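Local coordinates for nucleoporin NUP159 (Saccharomyces cerevisiae, PDB 1XIP), which forms part of the nuclear pore complex and, through this N-terminal beta-propeller domain, tethers the helicase Dbp5 to the pore for mRNA export, at residues L65-T73 with Y367-I377. Numbering follows the deposited sequence.
Sequences LQLLRDHIT and YILNNEGSLQI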
loop_
_atom_site.group_PDB
_atom_site.type_symbol
_atom_site.label_atom_id
_atom_site.label_comp_id
_atom_site.label_asym_id
_atom_site.label_seq_id
_atom_site.Cartn_x
_atom_site.Cartn_y
_atom_site.Cartn_z
ATOM N N LEU A 65 -10.488 17.047 -6.582
ATOM C CA LEU A 65 -10.627 16.465 -5.250
ATOM C C LEU A 65 -11.871 16.947 -4.496
ATOM O O LEU A 65 -12.588 16.137 -3.899
ATOM C CB LEU A 65 -9.385 16.756 -4.421
ATOM C CG LEU A 65 -8.756 15.762 -3.435
ATOM C CD1 LEU A 65 -8.083 16.552 -2.314
ATOM C CD2 LEU A 65 -9.714 14.730 -2.876
ATOM N N GLN A 66 -12.127 18.253 -4.496
ATOM C CA GLN A 66 -13.324 18.787 -3.827
ATOM C C GLN A 66 -14.584 18.123 -4.376
ATOM O O GLN A 66 -15.530 17.892 -3.641
ATOM C CB GLN A 66 -13.423 20.305 -3.976
ATOM C CG GLN A 66 -14.503 20.973 -3.123
ATOM C CD GLN A 66 -14.301 20.764 -1.623
ATOM O OE1 GLN A 66 -15.157 20.181 -0.947
ATOM N NE2 GLN A 66 -13.169 21.237 -1.102
ATOM N N LEU A 67 -14.566 17.811 -5.671
ATOM C CA LEU A 67 -15.678 17.158 -6.338
ATOM C C LEU A 67 -15.876 15.754 -5.801
ATOM O O LEU A 67 -16.986 15.375 -5.441
ATOM C CB LEU A 67 -15.451 17.112 -7.843
ATOM C CG LEU A 67 -16.520 17.667 -8.788
ATOM C CD1 LEU A 67 -17.914 17.340 -8.279
ATOM C CD2 LEU A 67 -16.359 19.174 -8.974
ATOM N N LEU A 68 -14.802 14.992 -5.721
ATOM C CA LEU A 68 -14.889 13.630 -5.232
ATOM C C LEU A 68 -15.371 13.598 -3.785
ATOM O O LEU A 68 -16.243 12.810 -3.428
ATOM C CB LEU A 68 -13.540 12.943 -5.374
ATOM C CG LEU A 68 -13.407 11.519 -4.865
ATOM C CD1 LEU A 68 -14.318 10.593 -5.640
ATOM C CD2 LEU A 68 -11.925 11.077 -4.939
ATOM N N ARG A 69 -14.815 14.476 -2.959
ATOM C CA ARG A 69 -15.263 14.581 -1.583
ATOM C C ARG A 69 -16.775 14.800 -1.536
ATOM O O ARG A 69 -17.486 14.038 -0.894
ATOM C CB ARG A 69 -14.523 15.695 -0.849
ATOM C CG ARG A 69 -14.588 15.569 0.659
ATOM C CD ARG A 69 -15.292 16.744 1.322
ATOM N NE ARG A 69 -15.826 16.457 2.664
ATOM C CZ ARG A 69 -15.244 16.829 3.811
ATOM N NH1 ARG A 69 -14.079 17.484 3.794
ATOM N NH2 ARG A 69 -15.822 16.538 4.978
ATOM N N ASP A 70 -17.254 15.807 -2.264
ATOM C CA ASP A 70 -18.654 16.213 -2.249
ATOM C C ASP A 70 -19.581 15.148 -2.821
ATOM O O ASP A 70 -20.714 14.981 -2.352
ATOM C CB ASP A 70 -18.822 17.506 -3.038
ATOM C CG ASP A 70 -18.326 18.724 -2.286
ATOM O OD1 ASP A 70 -17.852 18.584 -1.139
ATOM O OD2 ASP A 70 -18.362 19.881 -2.772
ATOM N N HIS A 71 -19.106 14.452 -3.850
ATOM C CA HIS A 71 -19.855 13.352 -4.449
ATOM C C HIS A 71 -20.091 12.228 -3.429
ATOM O O HIS A 71 -21.187 11.681 -3.325
ATOM C CB HIS A 71 -19.130 12.812 -5.691
ATOM C CG HIS A 71 -19.806 11.634 -6.316
ATOM N ND1 HIS A 71 -21.049 11.715 -6.919
ATOM C CD2 HIS A 71 -19.421 10.339 -6.424
ATOM C CE1 HIS A 71 -21.395 10.522 -7.371
ATOM N NE2 HIS A 71 -20.425 9.669 -7.082
ATOM N N ILE A 72 -19.054 11.904 -2.669
ATOM C CA ILE A 72 -19.111 10.800 -1.724
ATOM C C ILE A 72 -19.926 11.151 -0.471
ATOM O O ILE A 72 -20.700 10.333 0.017
ATOM C CB ILE A 72 -17.683 10.379 -1.331
ATOM C CG1 ILE A 72 -16.897 9.866 -2.545
ATOM C CG2 ILE A 72 -17.707 9.399 -0.178
ATOM C CD1 ILE A 72 -17.281 8.502 -3.040
ATOM N N THR A 73 -19.759 12.370 0.032
ATOM C CA THR A 73 -20.350 12.754 1.312
ATOM C C THR A 73 -21.771 13.322 1.228
ATOM O O THR A 73 -22.571 13.142 2.150
ATOM C CB THR A 73 -19.399 13.691 2.112
ATOM O OG1 THR A 73 -19.028 14.827 1.320
ATOM C CG2 THR A 73 -18.082 12.996 2.357
ATOM N N TYR A 367 -8.933 8.033 2.002
ATOM C CA TYR A 367 -9.730 7.527 0.883
ATOM C C TYR A 367 -9.247 6.132 0.563
ATOM O O TYR A 367 -8.007 5.910 0.434
ATOM C CB TYR A 367 -9.517 8.384 -0.355
ATOM C CG TYR A 367 -10.133 9.758 -0.324
ATOM C CD1 TYR A 367 -10.102 10.559 0.832
ATOM C CD2 TYR A 367 -10.718 10.291 -1.470
ATOM C CE1 TYR A 367 -10.649 11.831 0.829
ATOM C CE2 TYR A 367 -11.251 11.563 -1.478
ATOM C CZ TYR A 367 -11.220 12.328 -0.333
ATOM O OH TYR A 367 -11.772 13.594 -0.367
ATOM N N ILE A 368 -10.194 5.196 0.441
ATOM C CA ILE A 368 -9.883 3.789 0.145
ATOM C C ILE A 368 -10.684 3.314 -1.072
ATOM O O ILE A 368 -11.916 3.481 -1.106
ATOM C CB ILE A 368 -10.186 2.882 1.381
ATOM C CG1 ILE A 368 -9.464 3.410 2.647
ATOM C CG2 ILE A 368 -9.842 1.425 1.090
ATOM C CD1 ILE A 368 -9.714 2.614 3.915
ATOM N N LEU A 369 -9.981 2.736 -2.061
ATOM C CA LEU A 369 -10.575 2.240 -3.315
ATOM C C LEU A 369 -10.630 0.698 -3.381
ATOM O O LEU A 369 -9.610 0.020 -3.195
ATOM C CB LEU A 369 -9.786 2.764 -4.521
ATOM C CG LEU A 369 -10.584 3.366 -5.686
ATOM C CD1 LEU A 369 -9.795 3.289 -6.984
ATOM C CD2 LEU A 369 -11.936 2.692 -5.848
ATOM N N ASN A 370 -11.828 0.183 -3.688
ATOM C CA ASN A 370 -12.182 -1.259 -3.806
ATOM C C ASN A 370 -11.623 -1.984 -4.995
ATOM O O ASN A 370 -11.348 -1.372 -6.015
ATOM C CB ASN A 370 -13.699 -1.418 -3.943
ATOM C CG ASN A 370 -14.362 -1.724 -2.640
ATOM O OD1 ASN A 370 -15.572 -1.946 -2.583
ATOM N ND2 ASN A 370 -13.574 -1.741 -1.568
ATOM N N ASN A 371 -11.702 -3.304 -4.960
ATOM C CA ASN A 371 -11.640 -4.160 -6.141
ATOM C C ASN A 371 -12.879 -4.010 -7.011
ATOM O O ASN A 371 -12.956 -4.601 -8.095
ATOM C CB ASN A 371 -11.452 -5.631 -5.748
ATOM C CG ASN A 371 -12.537 -6.140 -4.778
ATOM O OD1 ASN A 371 -12.663 -5.655 -3.652
ATOM N ND2 ASN A 371 -13.317 -7.137 -5.221
ATOM N N GLU A 372 -13.855 -3.232 -6.542
ATOM C CA GLU A 372 -15.061 -2.975 -7.326
ATOM C C GLU A 372 -15.247 -1.517 -7.786
ATOM O O GLU A 372 -16.320 -1.151 -8.195
ATOM C CB GLU A 372 -16.309 -3.414 -6.550
ATOM C CG GLU A 372 -16.262 -4.853 -6.069
ATOM C CD GLU A 372 -17.625 -5.371 -5.624
ATOM O OE1 GLU A 372 -18.273 -4.694 -4.796
ATOM O OE2 GLU A 372 -18.037 -6.459 -6.109
ATOM N N GLY A 373 -14.219 -0.692 -7.688
ATOM C CA GLY A 373 -14.312 0.697 -8.100
ATOM C C GLY A 373 -15.077 1.554 -7.117
ATOM O O GLY A 373 -15.388 2.700 -7.390
ATOM N N SER A 374 -15.407 0.982 -5.967
ATOM C CA SER A 374 -16.064 1.731 -4.919
ATOM C C SER A 374 -15.025 2.473 -4.106
ATOM O O SER A 374 -13.929 1.958 -3.874
ATOM C CB SER A 374 -16.869 0.799 -4.033
ATOM O OG SER A 374 -17.780 1.545 -3.247
ATOM N N LEU A 375 -15.361 3.693 -3.695
ATOM C CA LEU A 375 -14.465 4.505 -2.897
ATOM C C LEU A 375 -15.121 4.857 -1.588
ATOM O O LEU A 375 -16.272 5.282 -1.548
ATOM C CB LEU A 375 -14.039 5.790 -3.638
ATOM C CG LEU A 375 -12.888 6.572 -2.953
ATOM C CD1 LEU A 375 -11.818 6.894 -3.908
ATOM C CD2 LEU A 375 -13.347 7.820 -2.268
ATOM N N GLN A 376 -14.358 4.709 -0.520
ATOM C CA GLN A 376 -14.811 4.981 0.824
ATOM C C GLN A 376 -13.984 6.141 1.416
ATOM O O GLN A 376 -12.750 6.186 1.242
ATOM C CB GLN A 376 -14.610 3.728 1.638
ATOM C CG GLN A 376 -15.043 3.820 3.048
ATOM C CD GLN A 376 -14.690 2.568 3.855
ATOM O OE1 GLN A 376 -14.036 1.630 3.337
ATOM N NE2 GLN A 376 -15.115 2.545 5.126
ATOM N N ILE A 377 -14.653 7.082 2.085
ATOM C CA ILE A 377 -13.939 8.113 2.838
ATOM C C ILE A 377 -14.151 7.910 4.327
ATOM O O ILE A 377 -15.288 7.802 4.797
ATOM C CB ILE A 377 -14.364 9.553 2.447
ATOM C CG1 ILE A 377 -14.041 9.854 0.982
ATOM C CG2 ILE A 377 -13.673 10.579 3.367
ATOM C CD1 ILE A 377 -14.433 11.259 0.554
#
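With CG of Tyr-367 anti to its carbonyl carbon (chi1 -72°) and CG of Leu-68 opposite the backbone N (chi1 178°), ring and leucine point toward each other's backbone and lie alongside, Leu-68 CD2 meeting the ring edge 3.6 Å from Tyr-367 CE2; leucine, apolar and branched at its end, suits this buried edge. Tyrosine suits its place because its flat ring reaches from strand to helix: Tyr-367 OH packs 3.4 Å from Leu-65 CD2 and 3.5 Å from Arg-69 CB, and its polarity is met by a hydrogen bond to Asp-343 OD2. Ile-377, from the neighbouring strand, lays CG1 over the centre of one ring face. The strands form a hairpin in one four-stranded antiparallel blade of the beta-propeller, closed by a type I turn from Asn-370 to Gly-373; helix 65-73, which follows strand 59-64 of another blade, packs against it, its axis at 90° to strand 374-377. Beta-branched Ile-72 serves two blade residues with its two arms: Ile-72 CG2 lies 3.8 Å from Ile-377 CD1, and Ile-72 CD1 4.1 Å from Leu-375 CD2. At the helix end, Thr-73 OG1 donates to Arg-69 O at 2.8 Å from above the carbonyl plane, while Arg-69 NH1 hydrogen-bonds Thr-346 OG1.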